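Local atomic coordinates of SusD homolog (Bacteroides thetaiotaomicron, PDB entry 3EHM), a protein that probably binds mucin O-glycans at the cell surface, as a SusD-like outer-membrane lipoprotein of a gut symbiont. Residues L122-I127 with E176-I181; N126-I131 with Q198-L203; T459-L464 with N525-P530. All blocks are in the same frame, centred on the assembly; numbering follows the deposited sequence.

Interaction 1: L122-I127 with E176-I181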
loop_
_atom_site.group_PDB
_atom_site.type_symbol
_atom_site.label_atom_id
_atom_site.label_comp_id
_atom_site.label_asym_id
_atom_site.label_seq_id
_atom_site.Cartn_x
_atom_site.Cartn_y
_atom_site.Cartn_z
ATOM N N LEU A 122 5.518 13.428 21.014
ATOM C CA LEU A 122 4.160 12.917 20.887
ATOM C C LEU A 122 3.609 13.139 19.483
ATOM O O LEU A 122 2.985 12.243 18.914
ATOM C CB LEU A 122 3.233 13.576 21.921
ATOM C CG LEU A 122 1.738 13.237 21.809
ATOM C CD1 LEU A 122 1.534 11.737 21.901
ATOM C CD2 LEU A 122 0.967 13.937 22.912
ATOM N N GLU A 123 3.837 14.322 18.915
ATOM C CA GLU A 123 3.333 14.599 17.573
ATOM C C GLU A 123 4.019 13.732 16.520
ATOM O O GLU A 123 3.397 13.339 15.536
ATOM C CB GLU A 123 3.485 16.084 17.223
ATOM C CG GLU A 123 2.578 17.018 18.033
ATOM C CD GLU A 123 1.140 16.520 18.141
ATOM O OE1 GLU A 123 0.587 16.013 17.138
ATOM O OE2 GLU A 123 0.553 16.644 19.236
ATOM N N ILE A 124 5.298 13.432 16.718
ATOM C CA ILE A 124 6.009 12.577 15.774
ATOM C C ILE A 124 5.404 11.178 15.908
ATOM O O ILE A 124 5.171 10.485 14.918
ATOM C CB ILE A 124 7.529 12.545 16.079
ATOM C CG1 ILE A 124 8.145 13.896 15.702
ATOM C CG2 ILE A 124 8.211 11.401 15.308
ATOM C CD1 ILE A 124 9.593 14.050 16.102
ATOM N N ALA A 125 5.132 10.779 17.144
ATOM C CA ALA A 125 4.524 9.477 17.404
ATOM C C ALA A 125 3.132 9.443 16.767
ATOM O O ALA A 125 2.700 8.412 16.252
ATOM C CB ALA A 125 4.428 9.237 18.903
ATOM N N ASN A 126 2.436 10.577 16.798
ATOM C CA ASN A 126 1.104 10.663 16.208
ATOM C C ASN A 126 1.160 10.472 14.687
ATOM O O ASN A 126 0.277 9.852 14.101
ATOM C CB ASN A 126 0.446 12.011 16.548
ATOM C CG ASN A 126 -0.066 12.073 17.984
ATOM O OD1 ASN A 126 -0.290 11.043 18.619
ATOM N ND2 ASN A 126 -0.276 13.286 18.491
ATOM N N ILE A 127 2.194 11.006 14.048
ATOM C CA ILE A 127 2.333 10.856 12.601
ATOM C C ILE A 127 2.552 9.380 12.263
ATOM O O ILE A 127 1.901 8.834 11.371
ATOM C CB ILE A 127 3.521 11.680 12.059
ATOM C CG1 ILE A 127 3.244 13.175 12.252
ATOM C CG2 ILE A 127 3.756 11.352 10.578
ATOM C CD1 ILE A 127 4.428 14.069 11.904
ATOM N N GLU A 176 1.585 22.002 12.627
ATOM C CA GLU A 176 1.626 23.304 13.272
ATOM C C GLU A 176 2.641 23.340 14.412
ATOM O O GLU A 176 3.397 24.300 14.559
ATOM C CB GLU A 176 0.245 23.675 13.821
ATOM C CG GLU A 176 0.329 24.545 15.069
ATOM C CD GLU A 176 -0.800 25.546 15.179
ATOM O OE1 GLU A 176 -1.474 25.804 14.157
ATOM O OE2 GLU A 176 -1.000 26.094 16.289
ATOM N N LEU A 177 2.658 22.290 15.222
ATOM C CA LEU A 177 3.575 22.241 16.348
ATOM C C LEU A 177 5.010 21.978 15.925
ATOM O O LEU A 177 5.923 22.679 16.353
ATOM C CB LEU A 177 3.123 21.179 17.351
ATOM C CG LEU A 177 3.953 21.095 18.638
ATOM C CD1 LEU A 177 3.050 20.743 19.808
ATOM C CD2 LEU A 177 5.060 20.074 18.480
ATOM N N LEU A 178 5.207 20.972 15.077
ATOM C CA LEU A 178 6.543 20.608 14.624
ATOM C C LEU A 178 7.214 21.700 13.800
ATOM O O LEU A 178 8.443 21.764 13.723
ATOM C CB LEU A 178 6.483 19.295 13.836
ATOM C CG LEU A 178 6.012 18.101 14.681
ATOM C CD1 LEU A 178 5.889 16.861 13.823
ATOM C CD2 LEU A 178 6.999 17.865 15.817
ATOM N N ASN A 179 6.414 22.567 13.189
ATOM C CA ASN A 179 6.964 23.656 12.390
ATOM C C ASN A 179 7.652 24.705 13.264
ATOM O O ASN A 179 8.338 25.591 12.756
ATOM C CB ASN A 179 5.859 24.309 11.554
ATOM C CG ASN A 179 5.778 23.738 10.148
ATOM O OD1 ASN A 179 4.786 23.923 9.446
ATOM N ND2 ASN A 179 6.833 23.052 9.727
ATOM N N THR A 180 7.481 24.599 14.578
ATOM C CA THR A 180 8.108 25.548 15.494
ATOM C C THR A 180 9.351 24.943 16.137
ATOM O O THR A 180 10.055 25.610 16.899
ATOM C CB THR A 180 7.142 25.981 16.617
ATOM O OG1 THR A 180 6.839 24.858 17.454
ATOM C CG2 THR A 180 5.852 26.532 16.023
ATOM N N ILE A 181 9.610 23.676 15.829
ATOM C CA ILE A 181 10.768 22.972 16.371
ATOM C C ILE A 181 11.879 23.017 15.328
ATOM O O ILE A 181 11.706 22.539 14.205
ATOM C CB ILE A 181 10.427 21.494 16.678
ATOM C CG1 ILE A 181 9.186 21.419 17.575
ATOM C CG2 ILE A 181 11.618 20.809 17.339
ATOM C CD1 ILE A 181 9.367 22.024 18.953
#
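Leu-178 sets its isobutyl end against Glu-123, Ile-124 and Ile-127 of helix 116-140, where the last turn of helix 160-178 packs on a neighbouring helix of the SusD-like, tetratricopeptide-repeat-related fold. The tight side is purely aliphatic. CD1 of Leu-178 meets CD1 of Ile-127 tip to tip at 3.7 Å, while its CD2 lies across CG1 of Ile-124 at 4.1 Å, the two side chains running roughly at right angles. Leu-178 has CG anti to its carbonyl carbon (chi1 -63°), a setting that carries both methyls to the far helix, and Trp-200 and Val-201 of helix 197-215 continue this core beyond Ile-124 and Leu-178. The looser side lies around partly exposed Leu-177, whose CD2 touches the aliphatic CG of Glu-123, at 4.0 Å; Gln-119 also lies against this leucine. The bend of Glu-123 at chi2 turns its carboxylate to Ser-174, one turn earlier on helix 160-178, whose OG hydrogen-bonds OE1, so a buried acid finds polar partners within an otherwise apolar seam. Past Leu-178 a type I turn leads to Ile-181, and Leu-177 O takes both N and OG1 of Thr-180. Asn-126 ND2 reaches Glu-123 OE1 at 3.2 Å, from well above the carboxylate plane.

Interaction 2: N126-I131 with Q198-L203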
loop_
_atom_site.group_PDB
_atom_site.type_symbol
_atom_site.label_atom_id
_atom_site.label_comp_id
_atom_site.label_asym_id
_atom_site.label_seq_id
_atom_site.Cartn_x
_atom_site.Cartn_y
_atom_site.Cartn_z
ATOM N N ASN A 126 2.436 10.577 16.798
ATOM C CA ASN A 126 1.104 10.663 16.208
ATOM C C ASN A 126 1.160 10.472 14.687
ATOM O O ASN A 126 0.277 9.852 14.101
ATOM C CB ASN A 126 0.446 12.011 16.548
ATOM C CG ASN A 126 -0.066 12.073 17.984
ATOM O OD1 ASN A 126 -0.290 11.043 18.619
ATOM N ND2 ASN A 126 -0.276 13.286 18.491
ATOM N N ILE A 127 2.194 11.006 14.048
ATOM C CA ILE A 127 2.333 10.856 12.601
ATOM C C ILE A 127 2.552 9.380 12.263
ATOM O O ILE A 127 1.901 8.834 11.371
ATOM C CB ILE A 127 3.521 11.680 12.059
ATOM C CG1 ILE A 127 3.244 13.175 12.252
ATOM C CG2 ILE A 127 3.756 11.352 10.578
ATOM C CD1 ILE A 127 4.428 14.069 11.904
ATOM N N VAL A 128 3.467 8.735 12.980
ATOM C CA VAL A 128 3.740 7.319 12.750
ATOM C C VAL A 128 2.471 6.499 12.985
ATOM O O VAL A 128 2.164 5.585 12.224
ATOM C CB VAL A 128 4.862 6.805 13.676
ATOM C CG1 VAL A 128 5.038 5.307 13.509
ATOM C CG2 VAL A 128 6.161 7.518 13.345
ATOM N N ARG A 129 1.729 6.834 14.037
ATOM C CA ARG A 129 0.493 6.119 14.338
ATOM C C ARG A 129 -0.509 6.282 13.195
ATOM O O ARG A 129 -1.144 5.316 12.764
ATOM C CB ARG A 129 -0.140 6.653 15.623
ATOM C CG ARG A 129 -1.364 5.862 16.063
ATOM C CD ARG A 129 -2.231 6.647 17.032
ATOM N NE ARG A 129 -2.946 7.730 16.361
ATOM C CZ ARG A 129 -3.905 8.453 16.928
ATOM N NH1 ARG A 129 -4.263 8.214 18.181
ATOM N NH2 ARG A 129 -4.519 9.404 16.237
ATOM N N ASN A 130 -0.643 7.508 12.704
ATOM C CA ASN A 130 -1.583 7.793 11.631
ATOM C C ASN A 130 -1.224 7.157 10.293
ATOM O O ASN A 130 -2.113 6.805 9.526
ATOM C CB ASN A 130 -1.773 9.305 11.485
ATOM C CG ASN A 130 -2.418 9.924 12.719
ATOM O OD1 ASN A 130 -3.200 9.271 13.411
ATOM N ND2 ASN A 130 -2.098 11.182 12.994
ATOM N N ILE A 131 0.063 6.997 10.004
ATOM C CA ILE A 131 0.446 6.354 8.750
ATOM C C ILE A 131 -0.005 4.899 8.839
ATOM O O ILE A 131 -0.493 4.321 7.870
ATOM C CB ILE A 131 1.965 6.368 8.527
ATOM C CG1 ILE A 131 2.455 7.801 8.351
ATOM C CG2 ILE A 131 2.312 5.546 7.283
ATOM C CD1 ILE A 131 3.964 7.910 8.278
ATOM N N GLN A 198 12.066 18.619 10.299
ATOM C CA GLN A 198 11.600 19.188 9.036
ATOM C C GLN A 198 11.147 18.087 8.079
ATOM O O GLN A 198 10.180 18.261 7.346
ATOM C CB GLN A 198 12.707 20.026 8.387
ATOM C CG GLN A 198 12.926 21.379 9.056
ATOM C CD GLN A 198 12.842 21.299 10.570
ATOM O OE1 GLN A 198 11.765 21.461 11.156
ATOM N NE2 GLN A 198 13.976 21.029 11.213
ATOM N N ASN A 199 11.847 16.957 8.080
ATOM C CA ASN A 199 11.451 15.857 7.215
ATOM C C ASN A 199 10.167 15.223 7.745
ATOM O O ASN A 199 9.304 14.826 6.968
ATOM C CB ASN A 199 12.571 14.824 7.113
ATOM C CG ASN A 199 13.568 15.164 6.019
ATOM O OD1 ASN A 199 14.690 14.662 6.005
ATOM N ND2 ASN A 199 13.154 16.018 5.091
ATOM N N TRP A 200 10.030 15.137 9.065
ATOM C CA TRP A 200 8.813 14.570 9.632
ATOM C C TRP A 200 7.615 15.415 9.213
ATOM O O TRP A 200 6.527 14.890 8.972
ATOM C CB TRP A 200 8.900 14.494 11.157
ATOM C CG TRP A 200 9.589 13.254 11.629
ATOM C CD1 TRP A 200 10.865 13.148 12.100
ATOM C CD2 TRP A 200 9.052 11.925 11.619
ATOM N NE1 TRP A 200 11.158 11.834 12.383
ATOM C CE2 TRP A 200 10.063 11.062 12.096
ATOM C CE3 TRP A 200 7.815 11.380 11.250
ATOM C CZ2 TRP A 200 9.875 9.679 12.214
ATOM C CZ3 TRP A 200 7.628 10.003 11.367
ATOM C CH2 TRP A 200 8.655 9.171 11.845
ATOM N N VAL A 201 7.823 16.726 9.122
ATOM C CA VAL A 201 6.757 17.629 8.708
ATOM C C VAL A 201 6.393 17.341 7.256
ATOM O O VAL A 201 5.218 17.286 6.900
ATOM C CB VAL A 201 7.187 19.108 8.850
ATOM C CG1 VAL A 201 6.190 20.012 8.143
ATOM C CG2 VAL A 201 7.276 19.481 10.331
ATOM N N LYS A 202 7.403 17.151 6.415
ATOM C CA LYS A 202 7.157 16.856 5.011
ATOM C C LYS A 202 6.376 15.557 4.882
ATOM O O LYS A 202 5.478 15.449 4.051
ATOM C CB LYS A 202 8.476 16.754 4.248
ATOM C CG LYS A 202 9.222 18.079 4.149
ATOM C CD LYS A 202 10.475 17.939 3.311
ATOM C CE LYS A 202 11.139 19.289 3.107
ATOM N NZ LYS A 202 12.274 19.182 2.155
ATOM N N LEU A 203 6.715 14.569 5.704
ATOM C CA LEU A 203 6.008 13.298 5.656
ATOM C C LEU A 203 4.555 13.514 6.053
ATOM O O LEU A 203 3.648 12.967 5.429
ATOM C CB LEU A 203 6.662 12.275 6.591
ATOM C CG LEU A 203 5.875 10.978 6.815
ATOM C CD1 LEU A 203 5.590 10.294 5.477
ATOM C CD2 LEU A 203 6.667 10.058 7.730
#
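Trp-200 reaches across from helix 197-215 to Ile-127 and Val-128, filling the seam between two helix segments whose axes come within 10.9 Å and run nearly the same way, 31° apart. Its CB does not point straight at the other helix; with CG anti to the carbonyl carbon (chi1 -85°), the indole swings over and brings its six-membered ring across. CE3 is the first ring atom to meet helix 116-140, with CG2 of Ile-127 lying near the ring plane at its edge, 4.1 Å off. CZ3 comes next and touches both that methyl and, at 3.5 Å, CG2 of Val-128. At the far end CH2 takes the closest touch, 3.3 Å from Val-128 CG2, which approaches obliquely. On the pyrrole side NE1 turns away from the seam and hydrogen-bonds OD2 of Asp-190, which satisfies the buried N-H and should fix the rotation of the ring, while Tyr-193 packs edge-to-face with the indole. The backbone of the same residue is also covered, since CD1 of Ile-127 rests 3.7 Å from Trp-200 O. One turn further on, CD1 of Ile-131 meets CD2 of Leu-203 tip to tip at 3.5 Å, closer than two methyls usually come, so the packing is tight here. The seam is closed in by other elements of the chain: Phe-29 and Val-36 of helix 23-36 lie against Val-128, Ser-174 of helix 160-178 touches Ile-127, and strand 339-342 brings Trp-341 onto Val-128 and Ile-131 and Phe-342 onto Leu-203.

Interaction 3: T459-L464 with N525-P530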
loop_
_atom_site.group_PDB
_atom_site.type_symbol
_atom_site.label_atom_id
_atom_site.label_comp_id
_atom_site.label_asym_id
_atom_site.label_seq_id
_atom_site.Cartn_x
_atom_site.Cartn_y
_atom_site.Cartn_z
ATOM N N THR A 459 -10.254 4.073 -7.334
ATOM C CA THR A 459 -10.368 4.501 -8.729
ATOM C C THR A 459 -10.742 3.460 -9.777
ATOM O O THR A 459 -11.330 3.798 -10.808
ATOM C CB THR A 459 -9.049 5.127 -9.202
ATOM O OG1 THR A 459 -8.065 4.095 -9.358
ATOM C CG2 THR A 459 -8.546 6.141 -8.182
ATOM N N GLY A 460 -10.382 2.207 -9.534
ATOM C CA GLY A 460 -10.666 1.164 -10.504
ATOM C C GLY A 460 -9.441 0.944 -11.375
ATOM O O GLY A 460 -9.459 0.129 -12.298
ATOM N N PHE A 461 -8.366 1.670 -11.073
ATOM C CA PHE A 461 -7.126 1.553 -11.831
ATOM C C PHE A 461 -5.942 1.104 -10.970
ATOM O O PHE A 461 -5.888 1.365 -9.769
ATOM C CB PHE A 461 -6.768 2.892 -12.483
ATOM C CG PHE A 461 -7.862 3.474 -13.333
ATOM C CD1 PHE A 461 -8.507 2.705 -14.300
ATOM C CD2 PHE A 461 -8.217 4.813 -13.196
ATOM C CE1 PHE A 461 -9.489 3.264 -15.121
ATOM C CE2 PHE A 461 -9.193 5.382 -14.011
ATOM C CZ PHE A 461 -9.831 4.603 -14.978
ATOM N N PRO A 462 -4.983 0.395 -11.579
ATOM C CA PRO A 462 -4.991 0.017 -12.995
ATOM C C PRO A 462 -5.846 -1.234 -13.169
ATOM O O PRO A 462 -6.249 -1.850 -12.184
ATOM C CB PRO A 462 -3.518 -0.254 -13.275
ATOM C CG PRO A 462 -3.069 -0.881 -11.985
ATOM C CD PRO A 462 -3.710 0.015 -10.939
ATOM N N TYR A 463 -6.143 -1.607 -14.412
ATOM C CA TYR A 463 -6.920 -2.816 -14.639
ATOM C C TYR A 463 -6.029 -3.966 -14.185
ATOM O O TYR A 463 -4.816 -3.932 -14.384
ATOM C CB TYR A 463 -7.285 -2.963 -16.120
ATOM C CG TYR A 463 -8.274 -1.924 -16.615
ATOM C CD1 TYR A 463 -9.187 -1.326 -15.739
ATOM C CD2 TYR A 463 -8.321 -1.565 -17.963
ATOM C CE1 TYR A 463 -10.123 -0.395 -16.198
ATOM C CE2 TYR A 463 -9.255 -0.639 -18.432
ATOM C CZ TYR A 463 -10.149 -0.060 -17.543
ATOM O OH TYR A 463 -11.066 0.851 -18.001
ATOM N N LEU A 464 -6.629 -4.985 -13.581
ATOM C CA LEU A 464 -5.864 -6.106 -13.056
ATOM C C LEU A 464 -6.167 -7.442 -13.707
ATOM O O LEU A 464 -7.229 -7.638 -14.296
ATOM C CB LEU A 464 -6.135 -6.255 -11.557
ATOM C CG LEU A 464 -6.112 -4.992 -10.699
ATOM C CD1 LEU A 464 -6.700 -5.303 -9.334
ATOM C CD2 LEU A 464 -4.695 -4.470 -10.577
ATOM N N ASN A 525 -19.455 5.593 -10.226
ATOM C CA ASN A 525 -19.219 5.268 -11.626
ATOM C C ASN A 525 -17.811 4.716 -11.841
ATOM O O ASN A 525 -17.172 5.016 -12.850
ATOM C CB ASN A 525 -19.418 6.526 -12.484
ATOM C CG ASN A 525 -20.714 7.265 -12.152
ATOM O OD1 ASN A 525 -21.811 6.789 -12.445
ATOM N ND2 ASN A 525 -20.586 8.434 -11.533
ATOM N N ARG A 526 -17.329 3.910 -10.897
ATOM C CA ARG A 526 -15.991 3.330 -11.005
ATOM C C ARG A 526 -15.906 2.443 -12.253
ATOM O O ARG A 526 -16.725 1.538 -12.444
ATOM C CB ARG A 526 -15.670 2.510 -9.753
ATOM C CG ARG A 526 -14.208 2.114 -9.629
ATOM C CD ARG A 526 -13.961 1.355 -8.333
ATOM N NE ARG A 526 -14.697 0.094 -8.301
ATOM C CZ ARG A 526 -14.781 -0.701 -7.240
ATOM N NH1 ARG A 526 -14.179 -0.370 -6.105
ATOM N NH2 ARG A 526 -15.454 -1.841 -7.321
ATOM N N PRO A 527 -14.904 2.686 -13.113
ATOM C CA PRO A 527 -14.688 1.937 -14.357
ATOM C C PRO A 527 -14.297 0.475 -14.165
ATOM O O PRO A 527 -13.816 0.076 -13.101
ATOM C CB PRO A 527 -13.568 2.719 -15.053
ATOM C CG PRO A 527 -13.569 4.068 -14.373
ATOM C CD PRO A 527 -13.872 3.722 -12.949
ATOM N N LYS A 528 -14.503 -0.310 -15.219
ATOM C CA LYS A 528 -14.170 -1.732 -15.236
ATOM C C LYS A 528 -13.565 -2.043 -16.603
ATOM O O LYS A 528 -13.973 -1.458 -17.605
ATOM C CB LYS A 528 -15.431 -2.568 -15.037
ATOM C CG LYS A 528 -16.062 -2.401 -13.667
ATOM C CD LYS A 528 -17.540 -2.759 -13.677
ATOM C CE LYS A 528 -17.782 -4.194 -14.107
ATOM N NZ LYS A 528 -19.235 -4.539 -14.025
ATOM N N GLN A 529 -12.595 -2.951 -16.651
ATOM C CA GLN A 529 -11.979 -3.302 -17.926
ATOM C C GLN A 529 -13.007 -3.997 -18.818
ATOM O O GLN A 529 -13.743 -4.864 -18.358
ATOM C CB GLN A 529 -10.784 -4.236 -17.717
ATOM C CG GLN A 529 -10.130 -4.668 -19.028
ATOM C CD GLN A 529 -8.965 -5.615 -18.829
ATOM O OE1 GLN A 529 -8.914 -6.358 -17.847
ATOM N NE2 GLN A 529 -8.033 -5.612 -19.774
ATOM N N PRO A 530 -13.067 -3.623 -20.109
ATOM C CA PRO A 530 -14.020 -4.234 -21.043
ATOM C C PRO A 530 -13.847 -5.750 -21.082
ATOM O O PRO A 530 -12.781 -6.268 -20.751
ATOM C CB PRO A 530 -13.657 -3.592 -22.383
ATOM C CG PRO A 530 -13.079 -2.272 -21.996
ATOM C CD PRO A 530 -12.238 -2.614 -20.791
HETATM O O HOH W 1 -11.560 -1.496 -12.539
#
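Tyr-463 lays one face of its ring against Gln-529, whose CB sits 3.7 Å from the ring centroid and 15° off the normal, a CH-pi contact that joins the loop after helix 449-459 to the C-terminal tail. Gln-529 runs extended beyond CG, with its amide plane 21° from the ring plane; its OE1 accepts from Arg-484 NH1 and its NE2 donates to Ile-413 O. Backbone N of Gln-529 also lies over that face, 3.6 Å from Tyr-463 CE1. An alanine in place of Tyr-463 would remove the ring and is likely to leave Gln-529 CB without its aromatic floor, opening a gap beneath the tail. Two residues earlier on each segment, Phe-461 CZ meets Pro-527 CG at 3.8 Å. Gly-460, with positive phi just after the helix, lets the tail come close: a side chain there would run into Arg-526 CG and Pro-527 O. One water spans the two loops, donating to Gly-460 O at 2.7 Å and to Pro-527 O at 2.8 Å. Arg-526 lays CG against Thr-459 O and sends its guanidinium to Glu-487 and Arg-457 O. Apolar contact and a water thus join loop to tail, while the polar ends of Arg-526 and Gln-529 bond elsewhere in the chain.

Interactions 1 and 2 form one continuous core, their centres about 8 Å apart. Both start from helix 116-140 and share Asn-126 and Ile-127; the successive helices 160-178 and 197-215 then pack against it in turn. The two contacts also touch directly, through Leu-178 CB and Val-201 CG2 and through Ile-124 CG2 and Trp-200 CE2, so that three helices interlock in this helical part of the fold. Interaction 3 comes later in the chain, after both have closed, and lies on the opposite side of the chain's centre, about 38 Å and 31 Å from them between centres. There loops, not helices, meet, fastening the C-terminal tail to the body of the protein.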